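Local coordinates for mosquitocidal toxin (Lysinibacillus sphaericus, PDB 2VSE), which is a mosquito-killing toxin that probably ADP-ribosylates target proteins through its transferase domain and carries ricin-B-like lectin domains likely to bind carbohydrate, at residues N270-I275 / N306-I311; L331-S336 / N354-T359; K378-K383 / Q404-E409. All blocks are in the same frame, centred on the assembly; numbering follows the deposited sequence.

Contact 1: N270-I275 / N306-I311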
loop_
_atom_site.group_PDB
_atom_site.type_symbol
_atom_site.label_atom_id
_atom_site.label_comp_id
_atom_site.label_asym_id
_atom_site.label_seq_id
_atom_site.Cartn_x
_atom_site.Cartn_y
_atom_site.Cartn_z
ATOM N N ASN A 270 4.526 -7.249 -30.353
ATOM C CA ASN A 270 4.565 -8.719 -30.435
ATOM C C ASN A 270 4.513 -9.356 -29.053
ATOM O O ASN A 270 5.469 -9.236 -28.285
ATOM C CB ASN A 270 5.838 -9.225 -31.136
ATOM C CG ASN A 270 5.943 -8.785 -32.579
ATOM O OD1 ASN A 270 5.029 -8.168 -33.132
ATOM N ND2 ASN A 270 7.073 -9.098 -33.204
ATOM N N SER A 271 3.408 -10.032 -28.740
ATOM C CA SER A 271 3.298 -10.774 -27.482
ATOM C C SER A 271 2.073 -11.668 -27.414
ATOM O O SER A 271 1.352 -11.829 -28.393
ATOM C CB SER A 271 3.311 -9.828 -26.271
ATOM O OG SER A 271 3.810 -10.503 -25.138
ATOM N N GLU A 272 1.856 -12.254 -26.242
ATOM C CA GLU A 272 0.688 -13.084 -26.004
ATOM C C GLU A 272 -0.490 -12.234 -25.545
ATOM O O GLU A 272 -0.373 -11.461 -24.591
ATOM C CB GLU A 272 1.006 -14.142 -24.961
ATOM C CG GLU A 272 -0.111 -15.128 -24.750
ATOM C CD GLU A 272 0.231 -16.123 -23.687
ATOM O OE1 GLU A 272 0.412 -15.714 -22.525
ATOM O OE2 GLU A 272 0.320 -17.317 -24.022
ATOM N N TYR A 273 -1.619 -12.400 -26.225
ATOM C CA TYR A 273 -2.823 -11.644 -25.942
ATOM C C TYR A 273 -4.033 -12.561 -25.913
ATOM O O TYR A 273 -3.989 -13.688 -26.425
ATOM C CB TYR A 273 -3.061 -10.606 -27.035
ATOM C CG TYR A 273 -2.008 -9.526 -27.141
ATOM C CD1 TYR A 273 -2.077 -8.368 -26.345
ATOM C CD2 TYR A 273 -0.959 -9.639 -28.048
ATOM C CE1 TYR A 273 -1.127 -7.371 -26.441
ATOM C CE2 TYR A 273 0.008 -8.641 -28.147
ATOM C CZ TYR A 273 -0.082 -7.511 -27.343
ATOM O OH TYR A 273 0.867 -6.516 -27.438
ATOM N N GLN A 274 -5.115 -12.061 -25.322
ATOM C CA GLN A 274 -6.444 -12.609 -25.555
ATOM C C GLN A 274 -7.266 -11.592 -26.344
ATOM O O GLN A 274 -7.103 -10.383 -26.179
ATOM C CB GLN A 274 -7.147 -12.955 -24.253
ATOM C CG GLN A 274 -6.602 -14.168 -23.576
ATOM C CD GLN A 274 -7.584 -14.733 -22.594
ATOM O OE1 GLN A 274 -7.824 -14.158 -21.526
ATOM N NE2 GLN A 274 -8.181 -15.867 -22.948
ATOM N N ILE A 275 -8.136 -12.096 -27.213
ATOM C CA ILE A 275 -9.007 -11.236 -28.011
ATOM C C ILE A 275 -10.456 -11.398 -27.538
ATOM O O ILE A 275 -11.048 -12.482 -27.652
ATOM C CB ILE A 275 -8.836 -11.508 -29.525
ATOM C CG1 ILE A 275 -7.350 -11.473 -29.896
ATOM C CG2 ILE A 275 -9.577 -10.476 -30.336
ATOM C CD1 ILE A 275 -6.999 -12.145 -31.222
ATOM N N ASN A 306 -5.565 -22.617 -25.834
ATOM C CA ASN A 306 -6.205 -22.419 -27.151
ATOM C C ASN A 306 -7.053 -21.147 -27.237
ATOM O O ASN A 306 -7.649 -20.856 -28.277
ATOM C CB ASN A 306 -7.033 -23.636 -27.579
ATOM C CG ASN A 306 -8.351 -23.766 -26.813
ATOM O OD1 ASN A 306 -8.536 -23.178 -25.752
ATOM N ND2 ASN A 306 -9.269 -24.548 -27.353
ATOM N N GLN A 307 -7.121 -20.409 -26.133
ATOM C CA GLN A 307 -7.833 -19.132 -26.089
ATOM C C GLN A 307 -6.859 -17.959 -26.027
ATOM O O GLN A 307 -7.243 -16.840 -25.684
ATOM C CB GLN A 307 -8.776 -19.072 -24.889
ATOM C CG GLN A 307 -9.965 -19.981 -25.001
ATOM C CD GLN A 307 -10.869 -19.907 -23.792
ATOM O OE1 GLN A 307 -10.405 -19.934 -22.650
ATOM N NE2 GLN A 307 -12.179 -19.830 -24.036
ATOM N N LYS A 308 -5.597 -18.227 -26.357
ATOM C CA LYS A 308 -4.557 -17.199 -26.352
ATOM C C LYS A 308 -3.821 -17.203 -27.701
ATOM O O LYS A 308 -3.631 -18.257 -28.318
ATOM C CB LYS A 308 -3.573 -17.414 -25.198
ATOM C CG LYS A 308 -4.206 -17.504 -23.809
ATOM C CD LYS A 308 -3.172 -17.871 -22.764
ATOM C CE LYS A 308 -3.815 -18.295 -21.457
ATOM N NZ LYS A 308 -2.776 -18.667 -20.454
ATOM N N TRP A 309 -3.414 -16.022 -28.150
ATOM C CA TRP A 309 -2.813 -15.868 -29.467
ATOM C C TRP A 309 -1.567 -15.026 -29.358
ATOM O O TRP A 309 -1.529 -14.052 -28.589
ATOM C CB TRP A 309 -3.795 -15.205 -30.450
ATOM C CG TRP A 309 -5.104 -15.921 -30.550
ATOM C CD1 TRP A 309 -6.164 -15.823 -29.687
ATOM C CD2 TRP A 309 -5.491 -16.866 -31.551
ATOM N NE1 TRP A 309 -7.188 -16.646 -30.092
ATOM C CE2 TRP A 309 -6.800 -17.302 -31.233
ATOM C CE3 TRP A 309 -4.862 -17.392 -32.684
ATOM C CZ2 TRP A 309 -7.494 -18.241 -32.017
ATOM C CZ3 TRP A 309 -5.557 -18.334 -33.465
ATOM C CH2 TRP A 309 -6.859 -18.740 -33.126
ATOM N N ASN A 310 -0.541 -15.421 -30.100
ATOM C CA ASN A 310 0.636 -14.587 -30.275
ATOM C C ASN A 310 0.420 -13.680 -31.462
ATOM O O ASN A 310 0.233 -14.156 -32.581
ATOM C CB ASN A 310 1.890 -15.428 -30.493
ATOM C CG ASN A 310 2.493 -15.929 -29.192
ATOM O OD1 ASN A 310 3.243 -16.911 -29.191
ATOM N ND2 ASN A 310 2.191 -15.256 -28.081
ATOM N N ILE A 311 0.412 -12.376 -31.223
ATOM C CA ILE A 311 0.207 -11.434 -32.314
ATOM C C ILE A 311 1.572 -10.951 -32.761
ATOM O O ILE A 311 2.384 -10.534 -31.935
ATOM C CB ILE A 311 -0.730 -10.264 -31.908
ATOM C CG1 ILE A 311 -2.116 -10.814 -31.539
ATOM C CG2 ILE A 311 -0.826 -9.233 -33.030
ATOM C CD1 ILE A 311 -3.116 -9.755 -31.114
HETATM O O HOH W 1 -8.544 -14.856 -27.182
#
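Tyr273 and Trp309 form an antiparallel hydrogen-bonded pair: Tyr273 N gives to Trp309 O at 2.9 Å, and Trp309 N returns a bond to Tyr273 O at 3.0 Å. Their side chains share one face of the sheet with Ile311. With CG anti to its carbonyl carbon (chi1 -64°), the Tyr273 ring has its CD2 3.8 Å from Ile311 CD1, the two side chains crossing at about a right angle. Ile275 meets the Trp309 indole in a similar crosswise way, CD1 to CD1 at 4.1 Å. These strands are the inner pair of a four-stranded antiparallel sheet in a ricin-B-type beta-trefoil; strand 406-410 lies next to 271-277, and its Ile408 packs on both Tyr273 and Ile311. On the other face Glu272 runs out extended, OE2 3.8 Å from the Lys308 methylene CD. Glu272 OE1 and Lys308 NZ both bond to Tyr413 OH; OE1 also bonds to Thr411 OG1, and NZ has its salt bridge with Glu305. Gln274 NE2, also bonded to Asn301, reaches Gln307 O at 3.1 Å; the oxygen lies in the Gln274 amide plane, whereas the donor stands 46° out of the carbonyl plane. A water that accepts from Ile275 N at 2.8 Å also lies within bonding distance of Gln307 O.

Contact 2: L331-S336 / N354-T359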
loop_
_atom_site.group_PDB
_atom_site.type_symbol
_atom_site.label_atom_id
_atom_site.label_comp_id
_atom_site.label_asym_id
_atom_site.label_seq_id
_atom_site.Cartn_x
_atom_site.Cartn_y
_atom_site.Cartn_z
ATOM N N LEU A 331 -2.456 -20.529 -37.732
ATOM C CA LEU A 331 -2.708 -19.091 -37.792
ATOM C C LEU A 331 -4.190 -18.801 -38.016
ATOM O O LEU A 331 -4.864 -19.493 -38.789
ATOM C CB LEU A 331 -1.878 -18.444 -38.917
ATOM C CG LEU A 331 -0.342 -18.392 -38.817
ATOM C CD1 LEU A 331 0.323 -19.774 -38.857
ATOM C CD2 LEU A 331 0.235 -17.493 -39.902
ATOM N N LEU A 332 -4.687 -17.777 -37.333
ATOM C CA LEU A 332 -6.048 -17.292 -37.531
ATOM C C LEU A 332 -6.194 -16.851 -38.984
ATOM O O LEU A 332 -5.566 -15.878 -39.404
ATOM C CB LEU A 332 -6.324 -16.135 -36.579
ATOM C CG LEU A 332 -7.780 -15.732 -36.384
ATOM C CD1 LEU A 332 -8.004 -15.220 -34.978
ATOM C CD2 LEU A 332 -8.169 -14.679 -37.404
ATOM N N SER A 333 -7.020 -17.582 -39.738
ATOM C CA SER A 333 -7.066 -17.482 -41.195
ATOM C C SER A 333 -8.485 -17.376 -41.755
ATOM O O SER A 333 -9.429 -17.938 -41.186
ATOM C CB SER A 333 -6.406 -18.717 -41.817
ATOM O OG SER A 333 -5.026 -18.797 -41.524
ATOM N N TRP A 334 -8.614 -16.659 -42.877
ATOM C CA TRP A 334 -9.796 -16.730 -43.735
ATOM C C TRP A 334 -9.364 -17.249 -45.096
ATOM O O TRP A 334 -8.578 -16.604 -45.790
ATOM C CB TRP A 334 -10.479 -15.360 -43.872
ATOM C CG TRP A 334 -11.590 -15.335 -44.902
ATOM C CD1 TRP A 334 -12.699 -16.133 -44.926
ATOM C CD2 TRP A 334 -11.688 -14.483 -46.058
ATOM N NE1 TRP A 334 -13.479 -15.836 -46.018
ATOM C CE2 TRP A 334 -12.884 -14.828 -46.731
ATOM C CE3 TRP A 334 -10.882 -13.464 -46.590
ATOM C CZ2 TRP A 334 -13.300 -14.184 -47.919
ATOM C CZ3 TRP A 334 -11.298 -12.820 -47.769
ATOM C CH2 TRP A 334 -12.496 -13.189 -48.417
ATOM N N ASN A 335 -9.874 -18.416 -45.480
ATOM C CA ASN A 335 -9.524 -19.014 -46.770
ATOM C C ASN A 335 -10.265 -18.329 -47.930
ATOM O O ASN A 335 -11.346 -18.765 -48.368
ATOM C CB ASN A 335 -9.742 -20.535 -46.742
ATOM C CG ASN A 335 -9.483 -21.201 -48.093
ATOM O OD1 ASN A 335 -8.899 -20.607 -49.010
ATOM N ND2 ASN A 335 -9.927 -22.447 -48.217
ATOM N N SER A 336 -9.663 -17.247 -48.417
ATOM C CA SER A 336 -10.196 -16.498 -49.556
ATOM C C SER A 336 -10.108 -17.261 -50.885
ATOM O O SER A 336 -10.653 -16.813 -51.899
ATOM C CB SER A 336 -9.483 -15.148 -49.681
ATOM O OG SER A 336 -8.127 -15.319 -50.041
ATOM N N ASN A 354 -1.793 -13.476 -48.146
ATOM C CA ASN A 354 -2.263 -12.320 -47.399
ATOM C C ASN A 354 -3.565 -12.575 -46.628
ATOM O O ASN A 354 -3.924 -11.793 -45.730
ATOM C CB ASN A 354 -2.371 -11.078 -48.292
ATOM C CG ASN A 354 -1.003 -10.435 -48.602
ATOM O OD1 ASN A 354 0.035 -10.851 -48.087
ATOM N ND2 ASN A 354 -1.013 -9.411 -49.456
ATOM N N ASN A 355 -4.251 -13.676 -46.937
ATOM C CA ASN A 355 -5.481 -14.009 -46.205
ATOM C C ASN A 355 -5.289 -14.468 -44.745
ATOM O O ASN A 355 -6.263 -14.674 -44.017
ATOM C CB ASN A 355 -6.391 -14.954 -47.010
ATOM C CG ASN A 355 -5.798 -16.342 -47.208
ATOM O OD1 ASN A 355 -5.071 -16.862 -46.359
ATOM N ND2 ASN A 355 -6.131 -16.957 -48.339
ATOM N N GLN A 356 -4.030 -14.604 -44.326
ATOM C CA GLN A 356 -3.713 -14.852 -42.913
ATOM C C GLN A 356 -3.071 -13.621 -42.294
ATOM O O GLN A 356 -2.438 -13.701 -41.250
ATOM C CB GLN A 356 -2.796 -16.058 -42.743
ATOM C CG GLN A 356 -3.274 -17.309 -43.456
ATOM C CD GLN A 356 -2.271 -18.429 -43.363
ATOM O OE1 GLN A 356 -1.150 -18.319 -43.861
ATOM N NE2 GLN A 356 -2.666 -19.520 -42.712
ATOM N N TYR A 357 -3.221 -12.484 -42.958
ATOM C CA TYR A 357 -2.768 -11.218 -42.412
ATOM C C TYR A 357 -3.965 -10.340 -42.121
ATOM O O TYR A 357 -4.973 -10.372 -42.845
ATOM C CB TYR A 357 -1.827 -10.500 -43.375
ATOM C CG TYR A 357 -0.423 -11.056 -43.424
ATOM C CD1 TYR A 357 0.580 -10.534 -42.606
ATOM C CD2 TYR A 357 -0.086 -12.089 -44.308
ATOM C CE1 TYR A 357 1.885 -11.030 -42.657
ATOM C CE2 TYR A 357 1.217 -12.591 -44.361
ATOM C CZ TYR A 357 2.190 -12.053 -43.537
ATOM O OH TYR A 357 3.466 -12.538 -43.575
ATOM N N TRP A 358 -3.845 -9.555 -41.058
ATOM C CA TRP A 358 -4.931 -8.722 -40.594
ATOM C C TRP A 358 -4.365 -7.363 -40.279
ATOM O O TRP A 358 -3.324 -7.279 -39.639
ATOM C CB TRP A 358 -5.559 -9.344 -39.341
ATOM C CG TRP A 358 -6.048 -10.727 -39.592
ATOM C CD1 TRP A 358 -5.340 -11.874 -39.454
ATOM C CD2 TRP A 358 -7.344 -11.105 -40.066
ATOM N NE1 TRP A 358 -6.111 -12.956 -39.808
ATOM C CE2 TRP A 358 -7.350 -12.515 -40.181
ATOM C CE3 TRP A 358 -8.507 -10.392 -40.397
ATOM C CZ2 TRP A 358 -8.469 -13.229 -40.628
ATOM C CZ3 TRP A 358 -9.624 -11.103 -40.826
ATOM C CH2 TRP A 358 -9.594 -12.509 -40.939
ATOM N N THR A 359 -5.015 -6.302 -40.752
ATOM C CA THR A 359 -4.692 -4.969 -40.257
ATOM C C THR A 359 -5.547 -4.751 -39.015
ATOM O O THR A 359 -6.685 -5.233 -38.933
ATOM C CB THR A 359 -4.956 -3.842 -41.277
ATOM O OG1 THR A 359 -6.339 -3.840 -41.634
ATOM C CG2 THR A 359 -4.084 -3.994 -42.535
HETATM O O HOH W 2 -2.950 -14.746 -38.755
#
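The indole of Trp358 presents its NE1 edge to the backbone of Leu332, and NE1 gives a nearly straight bond to Leu332 O at 3.0 Å. The oxygen is in the plane of the ring, whereas the nitrogen stands 43° out of the carbonyl plane. The Leu332 side chain follows the same indole: with CG swung anti to the backbone N (chi1 -165°), it crosses Trp358 at about a right angle and brings CD2 to 3.5 Å from CZ2. Further along, Trp334 CB touches Trp358 CH2, while the Trp334 indole itself leads away and bonds through NE1 to Glu342 O.

Gln356 is extended beyond CG, and its NE2 donates to Ser333 OG at 2.7 Å, close to its own amide plane. That hydroxyl in turn donates to Leu331 O at 2.8 Å. The amide is gripped from beyond the contact as well, NE2 giving to Thr349 O and OE1 accepting from Ser351 N. Asn355 turns its amide toward the bend after the strand: CG sits between the backbone N and the carbonyl carbon (chi1 67°), so that ND2 reaches Ser336 OG at 3.1 Å, on the last residue of an inverse gamma turn centred on Asn335. Trp334 N donates to Asn355 O at 3.3 Å, a long but straight bond, and a water joins Leu332 O to Gln356 O.

Gln356 and Trp358 are the paired residues of a QxW sequence, a hallmark of ricin-B-type lectins. Here their polar groups use fixed backbone and hydroxyl partners, so buried donors are satisfied and the amide and indole have little freedom to rotate.

Contact 3: K378-K383 / Q404-E409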
loop_
_atom_site.group_PDB
_atom_site.type_symbol
_atom_site.label_atom_id
_atom_site.label_comp_id
_atom_site.label_asym_id
_atom_site.label_seq_id
_atom_site.Cartn_x
_atom_site.Cartn_y
_atom_site.Cartn_z
ATOM N N LYS A 378 -13.337 -6.984 -45.696
ATOM C CA LYS A 378 -13.785 -8.102 -44.873
ATOM C C LYS A 378 -13.315 -7.971 -43.420
ATOM O O LYS A 378 -12.123 -8.088 -43.116
ATOM C CB LYS A 378 -13.357 -9.441 -45.488
ATOM C CG LYS A 378 -14.009 -9.770 -46.856
ATOM C CD LYS A 378 -15.539 -9.733 -46.809
ATOM C CE LYS A 378 -16.158 -9.791 -48.202
ATOM N NZ LYS A 378 -16.297 -11.187 -48.699
ATOM N N ILE A 379 -14.273 -7.732 -42.529
ATOM C CA ILE A 379 -13.989 -7.449 -41.120
ATOM C C ILE A 379 -14.328 -8.632 -40.200
ATOM O O ILE A 379 -15.351 -9.295 -40.370
ATOM C CB ILE A 379 -14.702 -6.137 -40.678
ATOM C CG1 ILE A 379 -14.047 -4.941 -41.375
ATOM C CG2 ILE A 379 -14.635 -5.934 -39.177
ATOM C CD1 ILE A 379 -15.026 -3.983 -42.036
ATOM N N LEU A 380 -13.443 -8.881 -39.237
ATOM C CA LEU A 380 -13.581 -9.969 -38.276
ATOM C C LEU A 380 -14.772 -9.738 -37.352
ATOM O O LEU A 380 -14.863 -8.698 -36.697
ATOM C CB LEU A 380 -12.300 -10.096 -37.456
ATOM C CG LEU A 380 -12.130 -11.353 -36.603
ATOM C CD1 LEU A 380 -12.027 -12.615 -37.465
ATOM C CD2 LEU A 380 -10.904 -11.213 -35.722
ATOM N N ASP A 381 -15.658 -10.731 -37.292
ATOM C CA ASP A 381 -16.978 -10.593 -36.683
ATOM C C ASP A 381 -17.451 -11.947 -36.140
ATOM O O ASP A 381 -16.835 -12.983 -36.406
ATOM C CB ASP A 381 -17.962 -10.072 -37.747
ATOM C CG ASP A 381 -19.138 -9.287 -37.159
ATOM O OD1 ASP A 381 -19.306 -9.250 -35.921
ATOM O OD2 ASP A 381 -19.911 -8.705 -37.952
ATOM N N LEU A 382 -18.536 -11.922 -35.363
ATOM C CA LEU A 382 -19.231 -13.128 -34.905
ATOM C C LEU A 382 -20.465 -13.354 -35.782
ATOM O O LEU A 382 -21.197 -12.405 -36.073
ATOM C CB LEU A 382 -19.680 -12.974 -33.449
ATOM C CG LEU A 382 -18.687 -12.667 -32.315
ATOM C CD1 LEU A 382 -19.441 -12.266 -31.065
ATOM C CD2 LEU A 382 -17.780 -13.837 -32.011
ATOM N N LYS A 383 -20.699 -14.598 -36.194
ATOM C CA LYS A 383 -21.827 -14.932 -37.070
ATOM C C LYS A 383 -23.161 -14.424 -36.519
ATOM O O LYS A 383 -23.510 -14.698 -35.368
ATOM C CB LYS A 383 -21.891 -16.442 -37.315
ATOM C CG LYS A 383 -22.914 -16.880 -38.356
ATOM C CD LYS A 383 -22.903 -18.387 -38.513
ATOM C CE LYS A 383 -23.823 -18.836 -39.629
ATOM N NZ LYS A 383 -23.672 -20.295 -39.859
ATOM N N GLN A 404 -18.303 -6.707 -34.133
ATOM C CA GLN A 404 -17.044 -6.619 -34.888
ATOM C C GLN A 404 -16.006 -5.709 -34.205
ATOM O O GLN A 404 -14.948 -5.400 -34.773
ATOM C CB GLN A 404 -17.255 -6.297 -36.393
ATOM C CG GLN A 404 -17.845 -4.933 -36.719
ATOM C CD GLN A 404 -18.110 -4.721 -38.216
ATOM O OE1 GLN A 404 -17.869 -3.635 -38.748
ATOM N NE2 GLN A 404 -18.618 -5.753 -38.891
ATOM N N GLU A 405 -16.313 -5.305 -32.974
ATOM C CA GLU A 405 -15.358 -4.556 -32.154
ATOM C C GLU A 405 -14.734 -5.478 -31.104
ATOM O O GLU A 405 -15.425 -6.306 -30.499
ATOM C CB GLU A 405 -16.009 -3.311 -31.527
ATOM C CG GLU A 405 -16.421 -2.233 -32.546
ATOM C CD GLU A 405 -16.783 -0.880 -31.913
ATOM O OE1 GLU A 405 -17.894 -0.372 -32.171
ATOM O OE2 GLU A 405 -15.961 -0.313 -31.163
ATOM N N TRP A 406 -13.423 -5.348 -30.911
ATOM C CA TRP A 406 -12.682 -6.250 -30.028
ATOM C C TRP A 406 -11.731 -5.532 -29.075
ATOM O O TRP A 406 -11.252 -4.428 -29.370
ATOM C CB TRP A 406 -11.866 -7.256 -30.847
ATOM C CG TRP A 406 -12.665 -8.030 -31.848
ATOM C CD1 TRP A 406 -13.002 -7.635 -33.114
ATOM C CD2 TRP A 406 -13.222 -9.336 -31.674
ATOM N NE1 TRP A 406 -13.737 -8.611 -33.732
ATOM C CE2 TRP A 406 -13.884 -9.670 -32.875
ATOM C CE3 TRP A 406 -13.221 -10.258 -30.625
ATOM C CZ2 TRP A 406 -14.543 -10.890 -33.053
ATOM C CZ3 TRP A 406 -13.884 -11.469 -30.801
ATOM C CH2 TRP A 406 -14.536 -11.771 -32.009
ATOM N N LEU A 407 -11.446 -6.182 -27.946
ATOM C CA LEU A 407 -10.368 -5.778 -27.049
ATOM C C LEU A 407 -9.177 -6.714 -27.235
ATOM O O LEU A 407 -9.332 -7.935 -27.307
ATOM C CB LEU A 407 -10.828 -5.828 -25.594
ATOM C CG LEU A 407 -11.881 -4.838 -25.089
ATOM C CD1 LEU A 407 -12.436 -5.313 -23.772
ATOM C CD2 LEU A 407 -11.311 -3.437 -24.934
ATOM N N ILE A 408 -7.988 -6.132 -27.334
ATOM C CA ILE A 408 -6.756 -6.905 -27.389
ATOM C C ILE A 408 -6.086 -6.761 -26.032
ATOM O O ILE A 408 -5.465 -5.734 -25.745
ATOM C CB ILE A 408 -5.826 -6.425 -28.516
ATOM C CG1 ILE A 408 -6.549 -6.527 -29.866
ATOM C CG2 ILE A 408 -4.532 -7.254 -28.539
ATOM C CD1 ILE A 408 -5.819 -5.896 -31.019
ATOM N N GLU A 409 -6.231 -7.789 -25.200
ATOM C CA GLU A 409 -5.782 -7.732 -23.810
ATOM C C GLU A 409 -4.498 -8.523 -23.583
ATOM O O GLU A 409 -4.425 -9.702 -23.919
ATOM C CB GLU A 409 -6.889 -8.218 -22.861
ATOM C CG GLU A 409 -6.505 -8.106 -21.400
ATOM C CD GLU A 409 -7.559 -8.646 -20.432
ATOM O OE1 GLU A 409 -8.758 -8.281 -20.553
ATOM O OE2 GLU A 409 -7.168 -9.411 -19.520
HETATM O O HOH W 3 -12.846 -6.704 -36.184
#
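Trp406 NE1 gives an almost straight hydrogen bond to Leu380 O at 3.2 Å. The oxygen lies in the plane of the indole, but the nitrogen approaches it from well above the carbonyl plane, 60° out. A water lies 2.9 Å from Leu380 O and within bonding distance of Gln404 O as well. The carboxylate of Asp381 turns back on its own strand, where OD1 takes a bond from Leu382 N at 2.8 Å and a second from Ser403 OG. Its other oxygen, OD2, bonds to Ser396 OG and receives only a weak bond from Gln404 NE2 at 3.4 Å, the carboxylate and amide planes being turned 75° apart. Gln404 OE1 is held from further out, by Asn399 N and Lys369 NZ.

Around this polar centre the packing is close. Ile379 lies obliquely against the Gln404 amide, with CG2 3.8 Å from CD. Over one face of Trp406 stands Leu380 CD2, 4.1 Å above the plane and toward the rim, while Leu382 CD2 comes to 3.8 Å from Trp406 CH2. Phe370 meets the same indole edge-to-face. The glutamine lodged against one strand and the tryptophan bonded to that strand's carbonyl make up the QxW signature of ricin-B beta-trefoils, in which such tryptophans help to form the hydrophobic core.

How the contacts relate
From the N terminus the three contacts follow in series, neither nested nor crossed. Contact 1 closes the loop of residues 276-305, contact 2 that of 337-353 and contact 3 that of 384-403. Each second segment carries a QxW sequence, ending in Trp309, Trp358 and Trp406, as expected for a trefoil built from three similar units. Their centres lie only about 14 or 15 Å apart, and the side chains interlock: Trp309 packs on Leu332, Trp358 on Leu380 and Trp406 on Ile275. Contact 3 leads back to the start, because strand 406-410 pairs with strand 271-277, drawing the two ends of this lectin domain together.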